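PDB 3ZED: Rna-directed RNA polymerase, which probably copies the double-stranded RNA genome of a birnavirus by joining ribonucleotides on an RNA template, and occurs both free and covalently attached to the genomic RNA. Local coordinates for residues 60-65 with 101-106; 66-71 with 94-99; 208-213 with 337-342; 539-544 with 679-684; 573-578 with 620-625. One frame throughout, in Å; residues are numbered along the deposited sequence.

Interaction 1: 60-65 with 101-106; sequences LRPRAI and AFYPKY
Ile65 and Phe102 pair by two backbone hydrogen bonds, the amide of each meeting the carbonyl of the other: Ile65 N to Phe102 O and Phe102 N to Ile65 O, both 2.8 Å. The first is almost straight, at 175°, and the two together form an antiparallel hydrogen-bonded pair at the very start of a strand. A longer CA-H...O approach from Ala64 to Phe102 O adds a third, weaker tie.

Two CH-pi contacts follow the pairing. Ile65 CB lies over one face of the Phe102 ring, 4.1 Å from its centroid, while CG2 reaches CE1 near the rim. The ring gets there because CG of Phe102 stands between the backbone N and the carbonyl carbon (chi1 72°), folding it back across its partner. Ala64 CB likewise lies over a face of the Tyr103 ring, 4.2 Å from its centroid, and Pro62 O meets that ring at its edge, 3.3 Å from CE1.

Purely apolar contacts fill in the remainder, with Ala64 CB against Ala101 CB at 3.7 Å and Ile65 crossing Pro104 at about a right angle, Ile65 CD1 lying 3.8 Å from Pro104 CG.

Arg63 turns its CB away from this surface, and its guanidinium bonds to Gln463, Ser456 and the carbonyl of Leu789. The contact thus joins the edge strand 101-102 to the start of strand 65-72, beside strands 456-459 and 462-465, which touch Pro104.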
# COMPACT_ATOMS: atom_id res chain seq x y z
N LEU B 60 1.38 26.18 4.49
CA LEU B 60 0.13 26.62 5.11
C LEU B 60 0.38 27.53 6.30
O LEU B 60 1.45 27.44 6.91
CB LEU B 60 -0.71 25.42 5.60
CG LEU B 60 -1.14 24.33 4.60
CD1 LEU B 60 -2.24 23.49 5.22
CD2 LEU B 60 -1.70 24.92 3.30
N ARG B 61 -0.62 28.37 6.66
CA ARG B 61 -0.59 29.15 7.90
C ARG B 61 -0.72 28.09 9.03
O ARG B 61 -1.61 27.23 8.92
CB ARG B 61 -1.69 30.22 7.94
N PRO B 62 0.25 27.99 9.97
CA PRO B 62 0.22 26.85 10.91
C PRO B 62 -0.99 26.86 11.84
O PRO B 62 -1.38 27.90 12.38
CB PRO B 62 1.54 26.96 11.68
CG PRO B 62 1.95 28.38 11.53
CD PRO B 62 1.42 28.85 10.21
N ARG B 63 -1.58 25.67 12.01
CA ARG B 63 -2.71 25.47 12.90
C ARG B 63 -2.21 24.85 14.20
O ARG B 63 -1.20 24.13 14.20
CB ARG B 63 -3.79 24.62 12.23
CG ARG B 63 -4.35 25.25 10.96
CD ARG B 63 -4.59 24.21 9.87
NE ARG B 63 -3.38 23.46 9.56
CZ ARG B 63 -3.32 22.47 8.67
NH1 ARG B 63 -4.40 22.11 7.99
NH2 ARG B 63 -2.17 21.83 8.46
N ALA B 64 -2.88 25.15 15.31
CA ALA B 64 -2.49 24.70 16.64
C ALA B 64 -3.43 23.61 17.19
O ALA B 64 -4.59 23.53 16.80
CB ALA B 64 -2.45 25.89 17.60
N ILE B 65 -2.91 22.78 18.10
CA ILE B 65 -3.67 21.70 18.73
C ILE B 65 -3.92 22.09 20.19
O ILE B 65 -2.97 22.53 20.83
CB ILE B 65 -2.88 20.36 18.61
CG1 ILE B 65 -2.76 19.91 17.15
CG2 ILE B 65 -3.47 19.25 19.51
CD1 ILE B 65 -1.64 18.91 16.85
N ALA B 101 -3.18 26.28 23.50
CA ALA B 101 -2.86 25.42 22.37
C ALA B 101 -1.36 25.35 22.10
O ALA B 101 -0.59 26.11 22.69
CB ALA B 101 -3.59 25.91 21.13
N PHE B 102 -0.95 24.43 21.21
CA PHE B 102 0.44 24.28 20.84
C PHE B 102 0.60 23.97 19.35
O PHE B 102 -0.24 23.26 18.77
CB PHE B 102 1.13 23.19 21.69
CG PHE B 102 0.75 21.76 21.39
CD1 PHE B 102 -0.33 21.16 22.03
CD2 PHE B 102 1.49 20.99 20.48
CE1 PHE B 102 -0.68 19.83 21.74
CE2 PHE B 102 1.13 19.66 20.19
CZ PHE B 102 0.05 19.10 20.83
N TYR B 103 1.70 24.46 18.76
CA TYR B 103 2.04 24.15 17.37
C TYR B 103 2.85 22.86 17.37
O TYR B 103 3.89 22.80 18.04
CB TYR B 103 2.80 25.29 16.69
CG TYR B 103 1.92 26.49 16.47
CD1 TYR B 103 0.98 26.52 15.45
CD2 TYR B 103 2.03 27.61 17.29
CE1 TYR B 103 0.15 27.62 15.26
CE2 TYR B 103 1.21 28.73 17.10
CZ TYR B 103 0.28 28.73 16.08
OH TYR B 103 -0.53 29.82 15.88
N PRO B 104 2.38 21.80 16.67
CA PRO B 104 3.15 20.54 16.67
C PRO B 104 4.47 20.67 15.89
O PRO B 104 4.60 21.51 14.98
CB PRO B 104 2.19 19.56 16.01
CG PRO B 104 1.35 20.42 15.10
CD PRO B 104 1.17 21.70 15.83
N LYS B 105 5.47 19.88 16.32
CA LYS B 105 6.81 19.89 15.75
C LYS B 105 7.29 18.46 15.56
O LYS B 105 7.21 17.66 16.50
CB LYS B 105 7.79 20.69 16.65
CG LYS B 105 7.55 22.19 16.64
CD LYS B 105 8.21 22.89 17.80
CE LYS B 105 7.74 24.31 17.92
NZ LYS B 105 8.47 25.02 18.99
N TYR B 106 7.75 18.13 14.34
CA TYR B 106 8.21 16.79 14.05
C TYR B 106 9.57 16.87 13.40
O TYR B 106 9.71 17.36 12.28
CB TYR B 106 7.18 16.03 13.18
CG TYR B 106 7.69 14.70 12.66
CD1 TYR B 106 8.03 13.67 13.54
CD2 TYR B 106 7.88 14.48 11.30
CE1 TYR B 106 8.55 12.46 13.07
CE2 TYR B 106 8.37 13.27 10.82
CZ TYR B 106 8.70 12.26 11.71
OH TYR B 106 9.20 11.06 11.26

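Interaction 2: 66-71 with 94-99; sequences PTMVEL and SVPEGT
Met68 and Pro96, Val69 and Val95, and Glu70 and Ser94 are successive antiparallel pairs joining strand 65-72 to strand 92-98, within a small three-stranded antiparallel sheet whose central member is 65-72. It is a surface contact of the polymerase, held by backbone hydrogen bonds, with side chains packing on both faces. Val69 and Val95 form the hydrogen-bonded pair, with Val69 N to Val95 O at 2.8 Å and Val95 N to Val69 O at 3.0 Å. The flanking pairs are non-hydrogen-bonded, and CA-H...O contacts support the join there.

Regular pairing breaks at Pro96, the centre of an inverse gamma turn. Beyond this corner Thr67 O accepts from Gly98 N and, more weakly, from Glu97 N. Gly98 suits the spot, for Thr67 OG1 comes within 3.4 Å of its CA; that hydroxyl is bonded to Thr100.

The two faces differ in what they carry. On that of Met68 and Pro96, the methionine runs beside the proline ring, its chain bent at chi2 (-54°), which brings CE to 3.7 Å from Pro96 CG. Tyr251 and Pro250, predicted to bind GTP, also touch this face, and Tyr251 OH bonds to Ser94 O. On that of Val69 and Val95, Leu71 crosses Val95 at about a right angle, and Leu71 CD1 meets Val95 CG2 at 3.5 Å.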
# COMPACT_ATOMS: atom_id res chain seq x y z
N PRO B 66 -5.14 21.90 20.76
CA PRO B 66 -5.33 22.25 22.19
C PRO B 66 -4.42 21.41 23.10
O PRO B 66 -4.07 20.28 22.75
CB PRO B 66 -6.82 21.96 22.44
CG PRO B 66 -7.44 21.94 21.09
CD PRO B 66 -6.39 21.38 20.18
N THR B 67 -4.01 21.99 24.24
CA THR B 67 -3.09 21.34 25.18
C THR B 67 -3.74 20.06 25.77
O THR B 67 -4.96 20.02 25.96
CB THR B 67 -2.59 22.34 26.23
OG1 THR B 67 -3.69 22.97 26.89
CG2 THR B 67 -1.72 23.40 25.62
N MET B 68 -2.93 18.99 25.93
CA MET B 68 -3.39 17.69 26.42
C MET B 68 -3.90 17.78 27.84
O MET B 68 -3.31 18.45 28.69
CB MET B 68 -2.30 16.60 26.34
CG MET B 68 -1.90 16.23 24.95
SD MET B 68 -3.28 15.75 23.88
CE MET B 68 -2.59 16.09 22.31
N VAL B 69 -5.01 17.07 28.10
CA VAL B 69 -5.68 16.97 29.39
C VAL B 69 -5.72 15.50 29.78
O VAL B 69 -6.23 14.68 29.02
CB VAL B 69 -7.10 17.60 29.35
CG1 VAL B 69 -7.87 17.30 30.64
CG2 VAL B 69 -7.03 19.10 29.09
N GLU B 70 -5.19 15.18 30.96
CA GLU B 70 -5.19 13.81 31.48
C GLU B 70 -6.58 13.49 32.08
O GLU B 70 -6.89 13.94 33.18
CB GLU B 70 -4.05 13.64 32.51
CG GLU B 70 -3.78 12.21 32.95
CD GLU B 70 -2.38 11.70 32.69
OE1 GLU B 70 -1.43 12.21 33.33
OE2 GLU B 70 -2.23 10.76 31.87
N LEU B 71 -7.43 12.74 31.33
CA LEU B 71 -8.77 12.31 31.72
C LEU B 71 -8.78 10.85 32.14
O LEU B 71 -7.91 10.09 31.73
CB LEU B 71 -9.77 12.49 30.55
CG LEU B 71 -10.14 13.89 30.06
CD1 LEU B 71 -11.27 13.80 29.06
CD2 LEU B 71 -10.61 14.77 31.18
N SER B 94 -4.88 11.00 27.52
CA SER B 94 -4.49 12.39 27.27
C SER B 94 -5.20 12.89 26.01
O SER B 94 -5.00 12.33 24.93
CB SER B 94 -2.97 12.52 27.16
OG SER B 94 -2.46 11.66 26.16
N VAL B 95 -6.08 13.88 26.15
CA VAL B 95 -6.89 14.38 25.03
C VAL B 95 -6.70 15.90 24.79
O VAL B 95 -6.54 16.65 25.75
CB VAL B 95 -8.39 14.02 25.20
CG1 VAL B 95 -8.61 12.51 25.13
CG2 VAL B 95 -8.96 14.59 26.49
N PRO B 96 -6.71 16.36 23.51
CA PRO B 96 -6.53 17.80 23.24
C PRO B 96 -7.81 18.58 23.58
O PRO B 96 -8.65 18.80 22.71
CB PRO B 96 -6.18 17.86 21.74
CG PRO B 96 -6.17 16.43 21.25
CD PRO B 96 -6.89 15.61 22.25
N GLU B 97 -7.95 18.98 24.85
CA GLU B 97 -9.12 19.68 25.39
C GLU B 97 -8.79 21.00 26.09
O GLU B 97 -9.71 21.74 26.45
CB GLU B 97 -9.84 18.77 26.39
CG GLU B 97 -11.04 18.03 25.83
CD GLU B 97 -11.76 17.13 26.83
OE1 GLU B 97 -11.92 17.54 28.00
OE2 GLU B 97 -12.19 16.03 26.42
N GLY B 98 -7.50 21.27 26.31
CA GLY B 98 -7.01 22.45 27.03
C GLY B 98 -7.43 23.80 26.49
O GLY B 98 -7.78 23.92 25.31
N THR B 99 -7.39 24.83 27.36
CA THR B 99 -7.79 26.21 27.05
C THR B 99 -6.70 26.92 26.25
O THR B 99 -6.97 27.90 25.55
CB THR B 99 -8.17 26.99 28.32
OG1 THR B 99 -7.19 26.80 29.34
CG2 THR B 99 -9.54 26.59 28.85

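Interaction 3: 208-213 with 337-342; sequences NTPKHE and TPVMNE
Pro210 packs its ring near the C-terminal end of helix 326-340, and this is the dense part of the contact. Pro210 CG lies 3.8 Å from Val339 CG2, the two side chains running side by side and pointing the same way. Pro210 CB meets Pro338 CB, also at 3.8 Å. Pro210 CA also approaches Pro338 O in a CA-H...O contact, so this carbonyl near the helix end is used by carbon as well as by water. Nearby, Asn208 ND2 donates to Glu342 O at 2.9 Å. The bond is nearly linear at 166°, and the acceptor lies close to the amide plane of Asn208, so the interaction favours one rotation of that amide.

Toward solvent the contact becomes polar and relies on longer side chains. Lys211 and Glu342 cross at about a right angle, and Lys211 NZ forms a salt bridge with Glu342 OE2 at 2.8 Å, reaching it from above the carboxylate plane. The lysine bends at chi3 and chi4 (135° and 71°), which turns its ammonium back over the acid while its CG rests against the carboxylate carbon. Water fills out this side. One molecule accepts from Lys211 N and donates to Pro338 O at 2.9 Å; another donates to Thr209 O and only weakly to Glu342 OE1.

Arg435 bonds to the carbonyls of Pro210 and Lys211 from outside the pair, and Trp427 touches Pro338 and Val339. Away from the annotated sites, this is loop-on-helix packing at a helix C-terminal end, with an extended, proline-containing segment packed beside it.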
# COMPACT_ATOMS: atom_id res chain seq x y z
N ASN B 208 -15.69 -8.96 -2.90
CA ASN B 208 -16.82 -9.61 -2.26
C ASN B 208 -17.34 -8.68 -1.19
O ASN B 208 -16.70 -7.67 -0.89
CB ASN B 208 -16.42 -10.96 -1.66
CG ASN B 208 -16.27 -12.03 -2.68
OD1 ASN B 208 -17.21 -12.34 -3.42
ND2 ASN B 208 -15.09 -12.64 -2.71
N THR B 209 -18.49 -9.02 -0.59
CA THR B 209 -19.00 -8.19 0.50
C THR B 209 -18.24 -8.57 1.76
O THR B 209 -17.77 -9.72 1.82
CB THR B 209 -20.52 -8.43 0.70
OG1 THR B 209 -20.72 -9.74 1.23
CG2 THR B 209 -21.37 -8.17 -0.56
N PRO B 210 -18.17 -7.72 2.82
CA PRO B 210 -17.61 -8.20 4.09
C PRO B 210 -18.43 -9.39 4.61
O PRO B 210 -19.59 -9.55 4.21
CB PRO B 210 -17.76 -7.00 5.03
CG PRO B 210 -17.93 -5.81 4.12
CD PRO B 210 -18.67 -6.33 2.94
N LYS B 211 -17.85 -10.23 5.49
CA LYS B 211 -18.56 -11.36 6.10
C LYS B 211 -19.89 -10.88 6.72
O LYS B 211 -19.96 -9.74 7.19
CB LYS B 211 -17.69 -12.01 7.19
CG LYS B 211 -16.50 -12.78 6.67
CD LYS B 211 -15.57 -13.20 7.81
CE LYS B 211 -15.11 -14.64 7.69
NZ LYS B 211 -14.14 -14.85 6.58
N HIS B 212 -20.93 -11.73 6.71
CA HIS B 212 -22.25 -11.40 7.27
C HIS B 212 -22.15 -11.06 8.76
O HIS B 212 -22.87 -10.17 9.22
CB HIS B 212 -23.24 -12.55 7.04
CG HIS B 212 -24.55 -12.40 7.77
ND1 HIS B 212 -25.53 -11.53 7.33
CD2 HIS B 212 -24.99 -13.02 8.90
CE1 HIS B 212 -26.53 -11.63 8.20
NE2 HIS B 212 -26.25 -12.50 9.16
N GLU B 213 -21.26 -11.74 9.51
CA GLU B 213 -21.08 -11.54 10.95
C GLU B 213 -20.42 -10.19 11.27
O GLU B 213 -20.60 -9.69 12.38
CB GLU B 213 -20.28 -12.69 11.59
CG GLU B 213 -19.08 -13.18 10.79
CD GLU B 213 -19.32 -14.38 9.90
OE1 GLU B 213 -20.23 -14.32 9.03
OE2 GLU B 213 -18.59 -15.39 10.06
N THR B 337 -10.74 -2.62 4.93
CA THR B 337 -10.25 -3.93 5.36
C THR B 337 -11.35 -5.01 5.46
O THR B 337 -11.05 -6.11 4.98
CB THR B 337 -9.35 -3.86 6.60
OG1 THR B 337 -10.09 -3.39 7.71
CG2 THR B 337 -8.14 -2.94 6.40
N PRO B 338 -12.61 -4.79 5.95
CA PRO B 338 -13.59 -5.90 5.96
C PRO B 338 -13.95 -6.37 4.54
O PRO B 338 -14.27 -7.55 4.36
CB PRO B 338 -14.81 -5.30 6.69
CG PRO B 338 -14.27 -4.16 7.47
CD PRO B 338 -13.20 -3.58 6.57
N VAL B 339 -13.84 -5.48 3.53
CA VAL B 339 -14.09 -5.81 2.12
C VAL B 339 -12.88 -6.56 1.54
O VAL B 339 -13.05 -7.63 0.93
CB VAL B 339 -14.43 -4.55 1.27
CG1 VAL B 339 -14.45 -4.87 -0.23
CG2 VAL B 339 -15.75 -3.92 1.71
N MET B 340 -11.67 -5.99 1.70
CA MET B 340 -10.43 -6.56 1.11
C MET B 340 -10.03 -7.90 1.74
O MET B 340 -9.45 -8.71 1.04
CB MET B 340 -9.28 -5.55 1.14
CG MET B 340 -9.56 -4.28 0.31
SD MET B 340 -10.36 -4.50 -1.32
CE MET B 340 -9.00 -5.24 -2.27
N ASN B 341 -10.40 -8.17 3.01
CA ASN B 341 -10.14 -9.46 3.68
C ASN B 341 -10.81 -10.61 2.94
O ASN B 341 -10.33 -11.74 2.96
CB ASN B 341 -10.69 -9.44 5.11
CG ASN B 341 -9.90 -8.73 6.18
OD1 ASN B 341 -8.76 -8.29 5.97
ND2 ASN B 341 -10.50 -8.63 7.38
N GLU B 342 -11.98 -10.31 2.33
CA GLU B 342 -12.82 -11.26 1.62
C GLU B 342 -12.59 -11.23 0.12
O GLU B 342 -13.30 -11.92 -0.61
CB GLU B 342 -14.29 -10.94 1.93
CG GLU B 342 -14.68 -11.17 3.37
CD GLU B 342 -14.49 -12.61 3.80
OE1 GLU B 342 -15.18 -13.48 3.23
OE2 GLU B 342 -13.59 -12.87 4.64
O HOH W 1 -17.87 -12.53 1.20
O HOH W 2 -15.31 -9.47 6.33

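Interaction 4: 539-544 with 679-684; sequences GYLADG and TLVDIN
Leu541 and Val681 are the residues whose CA atoms come nearest, 7.0 Å apart, so side chains must bridge the gap between the loop 539-544 and the end of helix 677-683. The loop is folded on itself: Gly539 O accepts from Ala542 N and Gly544 N, which arrive from opposite faces of its plane. This tight fold takes Leu541 to a positive phi (59°). On the helix side, Asn684 ND2 bonds back to Leu680 O at 2.9 Å, tying the residue after the last turn to that turn.

Between the two segments no hydrogen bond forms and the packing is apolar, although Leu541 N bonds to Asn677 OD1 at the start of the helix. Leu680 CD1 sits over one face of the Tyr540 ring, displaced toward the rim, in a CH-pi contact 3.9 Å from the centroid. Leu541 enters between neighbouring helix positions: its CD2 branch meets Val681 CG2 at 3.7 Å and Leu680 CB at 3.9 Å, while CD1 comes near Asn684 ND2.

The phenol end of Tyr540 leaves the contact to bond with Glu628, and Trp622 packs on Tyr540, Leu541 and Leu680 alike. Buried and away from the annotated sites, this is loop-to-helix hydrophobic packing inside the thumb domain.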
# COMPACT_ATOMS: atom_id res chain seq x y z
N GLY B 539 22.39 -29.23 -10.16
CA GLY B 539 22.07 -28.41 -9.01
C GLY B 539 20.62 -28.31 -8.62
O GLY B 539 19.80 -29.15 -9.00
N TYR B 540 20.34 -27.30 -7.80
CA TYR B 540 19.06 -26.97 -7.20
C TYR B 540 17.95 -26.94 -8.24
O TYR B 540 18.08 -26.27 -9.28
CB TYR B 540 19.13 -25.59 -6.53
CG TYR B 540 19.90 -25.46 -5.24
CD1 TYR B 540 19.60 -26.25 -4.13
CD2 TYR B 540 20.82 -24.42 -5.06
CE1 TYR B 540 20.23 -26.05 -2.90
CE2 TYR B 540 21.45 -24.21 -3.83
CZ TYR B 540 21.15 -25.02 -2.75
OH TYR B 540 21.79 -24.81 -1.56
N LEU B 541 16.87 -27.68 -7.95
CA LEU B 541 15.64 -27.75 -8.75
C LEU B 541 15.92 -28.24 -10.18
O LEU B 541 15.11 -28.01 -11.07
CB LEU B 541 14.91 -26.36 -8.76
CG LEU B 541 14.47 -25.83 -7.38
CD1 LEU B 541 13.85 -24.46 -7.47
CD2 LEU B 541 13.47 -26.79 -6.69
N ALA B 542 17.07 -28.92 -10.37
CA ALA B 542 17.54 -29.43 -11.66
C ALA B 542 17.73 -30.91 -11.49
O ALA B 542 16.77 -31.64 -11.70
CB ALA B 542 18.84 -28.73 -12.08
N ASP B 543 18.87 -31.35 -10.98
CA ASP B 543 19.00 -32.77 -10.66
C ASP B 543 18.72 -32.96 -9.18
O ASP B 543 18.71 -34.08 -8.72
CB ASP B 543 20.33 -33.39 -11.11
CG ASP B 543 21.62 -32.98 -10.40
OD1 ASP B 543 21.58 -31.98 -9.63
OD2 ASP B 543 22.67 -33.63 -10.65
N GLY B 544 18.50 -31.88 -8.43
CA GLY B 544 18.17 -31.98 -7.01
C GLY B 544 19.31 -32.01 -6.01
O GLY B 544 19.07 -32.30 -4.83
N THR B 679 13.94 -27.41 0.67
CA THR B 679 13.39 -26.10 1.04
C THR B 679 12.86 -25.38 -0.21
O THR B 679 11.80 -24.74 -0.16
CB THR B 679 14.46 -25.21 1.73
OG1 THR B 679 15.21 -25.95 2.69
CG2 THR B 679 13.87 -23.97 2.36
N LEU B 680 13.63 -25.47 -1.31
CA LEU B 680 13.30 -24.82 -2.57
C LEU B 680 12.13 -25.51 -3.25
O LEU B 680 11.29 -24.83 -3.84
CB LEU B 680 14.53 -24.79 -3.48
CG LEU B 680 15.70 -23.94 -2.96
CD1 LEU B 680 16.86 -24.01 -3.90
CD2 LEU B 680 15.28 -22.49 -2.70
N VAL B 681 12.04 -26.85 -3.12
CA VAL B 681 10.92 -27.65 -3.64
C VAL B 681 9.64 -27.23 -2.87
O VAL B 681 8.64 -26.93 -3.51
CB VAL B 681 11.19 -29.19 -3.57
CG1 VAL B 681 9.93 -30.01 -3.85
CG2 VAL B 681 12.31 -29.60 -4.53
N ASP B 682 9.71 -27.17 -1.52
CA ASP B 682 8.57 -26.83 -0.64
C ASP B 682 8.00 -25.42 -0.90
O ASP B 682 6.78 -25.29 -0.96
CB ASP B 682 8.93 -26.94 0.85
CG ASP B 682 9.29 -28.34 1.35
OD1 ASP B 682 9.08 -29.33 0.59
OD2 ASP B 682 9.83 -28.44 2.47
N ILE B 683 8.86 -24.40 -1.07
CA ILE B 683 8.36 -23.04 -1.27
C ILE B 683 7.69 -22.90 -2.66
O ILE B 683 6.94 -21.95 -2.88
CB ILE B 683 9.47 -21.97 -1.05
CG1 ILE B 683 10.61 -22.05 -2.09
CG2 ILE B 683 9.99 -22.02 0.38
CD1 ILE B 683 11.57 -20.87 -2.12
N ASN B 684 7.92 -23.87 -3.57
CA ASN B 684 7.38 -23.84 -4.92
C ASN B 684 6.31 -24.87 -5.15
O ASN B 684 5.76 -24.94 -6.25
CB ASN B 684 8.51 -24.02 -5.92
CG ASN B 684 9.29 -22.76 -6.10
OD1 ASN B 684 8.73 -21.70 -6.42
ND2 ASN B 684 10.59 -22.84 -5.90

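Interaction 5: 573-578 with 620-625; sequences MFVPVL and GGWNNP
Trp622 meets the strand 573-578 with the benzo part of its indole. Val577 CG1 approaches CZ2 obliquely at 3.8 Å, the two side chains crossing at about a right angle. Val575 CG2 comes to the ring edge, near its plane and 4.2 Å from CZ2. One face of the indole carries Asn623 CB, the next residue along the chain, 3.6 Å above the plane. Also at the edge, and in plane, is a water that accepts from Trp622 NE1 at 3.0 Å and donates to Pro576 O at 2.9 Å; the indole N-H is thereby linked to the strand backbone without touching it directly.

A chi1 of 62° tucks the Trp622 side chain in over its own backbone and turns the indole toward the valines. Gly620, with a phi of 156°, leaves room for the strand: its CA lies 4.1 Å from Val577 CB. The chain then makes a type I turn from Gly621 to Asn624, whose side chain caps the next helix.

The strand is the outer member of a three-stranded antiparallel sheet, paired with 563-568. Helix 364-377 touches Phe574 and Pro576, while the turn between helices 604-621 and 625-645 carries the tryptophan against the two valines.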
# COMPACT_ATOMS: atom_id res chain seq x y z
N MET B 573 8.40 -26.79 -14.05
CA MET B 573 7.66 -25.55 -13.96
C MET B 573 8.58 -24.39 -13.78
O MET B 573 9.77 -24.55 -13.48
CB MET B 573 6.63 -25.61 -12.80
CG MET B 573 7.23 -25.82 -11.42
SD MET B 573 5.96 -26.37 -10.23
CE MET B 573 5.58 -24.82 -9.53
N PHE B 574 8.01 -23.20 -13.99
CA PHE B 574 8.70 -21.95 -13.73
C PHE B 574 8.57 -21.64 -12.25
O PHE B 574 7.51 -21.88 -11.64
CB PHE B 574 8.14 -20.80 -14.57
CG PHE B 574 8.55 -20.89 -16.01
CD1 PHE B 574 9.73 -20.30 -16.45
CD2 PHE B 574 7.75 -21.55 -16.94
CE1 PHE B 574 10.10 -20.38 -17.80
CE2 PHE B 574 8.14 -21.65 -18.28
CZ PHE B 574 9.31 -21.06 -18.70
N VAL B 575 9.66 -21.15 -11.67
CA VAL B 575 9.73 -20.78 -10.25
C VAL B 575 10.21 -19.32 -10.15
O VAL B 575 10.91 -18.87 -11.06
CB VAL B 575 10.62 -21.76 -9.43
CG1 VAL B 575 10.04 -23.17 -9.45
CG2 VAL B 575 12.07 -21.76 -9.93
N PRO B 576 9.86 -18.56 -9.10
CA PRO B 576 10.35 -17.18 -9.04
C PRO B 576 11.77 -17.06 -8.48
O PRO B 576 12.20 -17.83 -7.61
CB PRO B 576 9.37 -16.50 -8.09
CG PRO B 576 8.95 -17.59 -7.14
CD PRO B 576 9.00 -18.88 -7.93
N VAL B 577 12.47 -16.05 -8.97
CA VAL B 577 13.75 -15.60 -8.45
C VAL B 577 13.64 -14.07 -8.37
O VAL B 577 13.12 -13.41 -9.31
CB VAL B 577 15.04 -16.08 -9.19
CG1 VAL B 577 15.20 -17.59 -9.11
CG2 VAL B 577 15.13 -15.57 -10.63
N LEU B 578 14.11 -13.52 -7.26
CA LEU B 578 14.06 -12.07 -7.08
C LEU B 578 14.80 -11.40 -8.22
O LEU B 578 15.89 -11.87 -8.57
CB LEU B 578 14.69 -11.68 -5.73
CG LEU B 578 14.53 -10.21 -5.34
CD1 LEU B 578 13.04 -9.85 -5.11
CD2 LEU B 578 15.32 -9.91 -4.10
N GLY B 620 16.32 -16.10 -4.21
CA GLY B 620 16.91 -16.21 -5.54
C GLY B 620 18.41 -16.33 -5.65
O GLY B 620 18.93 -16.56 -6.74
N GLY B 621 19.10 -16.13 -4.53
CA GLY B 621 20.56 -16.21 -4.49
C GLY B 621 21.02 -17.63 -4.71
O GLY B 621 22.12 -17.84 -5.25
N TRP B 622 20.14 -18.61 -4.38
CA TRP B 622 20.43 -20.03 -4.60
C TRP B 622 20.81 -20.28 -6.05
O TRP B 622 21.55 -21.21 -6.30
CB TRP B 622 19.22 -20.93 -4.22
CG TRP B 622 17.97 -20.69 -5.01
CD1 TRP B 622 16.94 -19.87 -4.67
CD2 TRP B 622 17.61 -21.28 -6.27
NE1 TRP B 622 15.97 -19.88 -5.64
CE2 TRP B 622 16.35 -20.76 -6.63
CE3 TRP B 622 18.22 -22.21 -7.12
CZ2 TRP B 622 15.68 -21.14 -7.81
CZ3 TRP B 622 17.56 -22.60 -8.29
CH2 TRP B 622 16.31 -22.05 -8.63
N ASN B 623 20.27 -19.48 -7.00
CA ASN B 623 20.49 -19.66 -8.43
C ASN B 623 21.66 -18.82 -8.95
O ASN B 623 21.91 -18.83 -10.15
CB ASN B 623 19.20 -19.38 -9.23
CG ASN B 623 19.17 -20.11 -10.55
OD1 ASN B 623 19.61 -21.25 -10.66
ND2 ASN B 623 18.73 -19.45 -11.60
N ASN B 624 22.39 -18.11 -8.07
CA ASN B 624 23.58 -17.33 -8.44
C ASN B 624 24.77 -18.09 -7.84
O ASN B 624 24.90 -18.09 -6.61
CB ASN B 624 23.47 -15.89 -7.95
CG ASN B 624 24.61 -15.03 -8.40
OD1 ASN B 624 25.79 -15.29 -8.15
ND2 ASN B 624 24.29 -13.93 -9.03
N PRO B 625 25.63 -18.78 -8.65
CA PRO B 625 26.63 -19.66 -8.04
C PRO B 625 27.64 -18.95 -7.14
O PRO B 625 27.93 -19.49 -6.08
CB PRO B 625 27.28 -20.38 -9.23
CG PRO B 625 26.95 -19.52 -10.42
CD PRO B 625 25.60 -18.95 -10.11
O HOH W 3 13.46 -18.37 -5.03

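The five contacts fall into three places. Interactions 1 and 2 share one sheet, their centres 15 Å apart, with strand 65-72 taking a partner on each side; Phe102 CE1 touches Pro66 O at 3.6 Å. Both lie beside residues predicted to bind GTP: the side chain of Ile65 is about 4 Å from that of Pro250, and Ser94 is equally near Tyr251. Interactions 4 and 5, centres 10 Å apart, touch one another in the thumb, interaction 5 being nested within the loop closed by interaction 4; Asn684 CG packs on Val575 CG1 at 3.5 Å. Interaction 3 stands alone, its centre 35 to 38 Å from the others, with Asn208's side chain about 13 Å from a bound potassium ion.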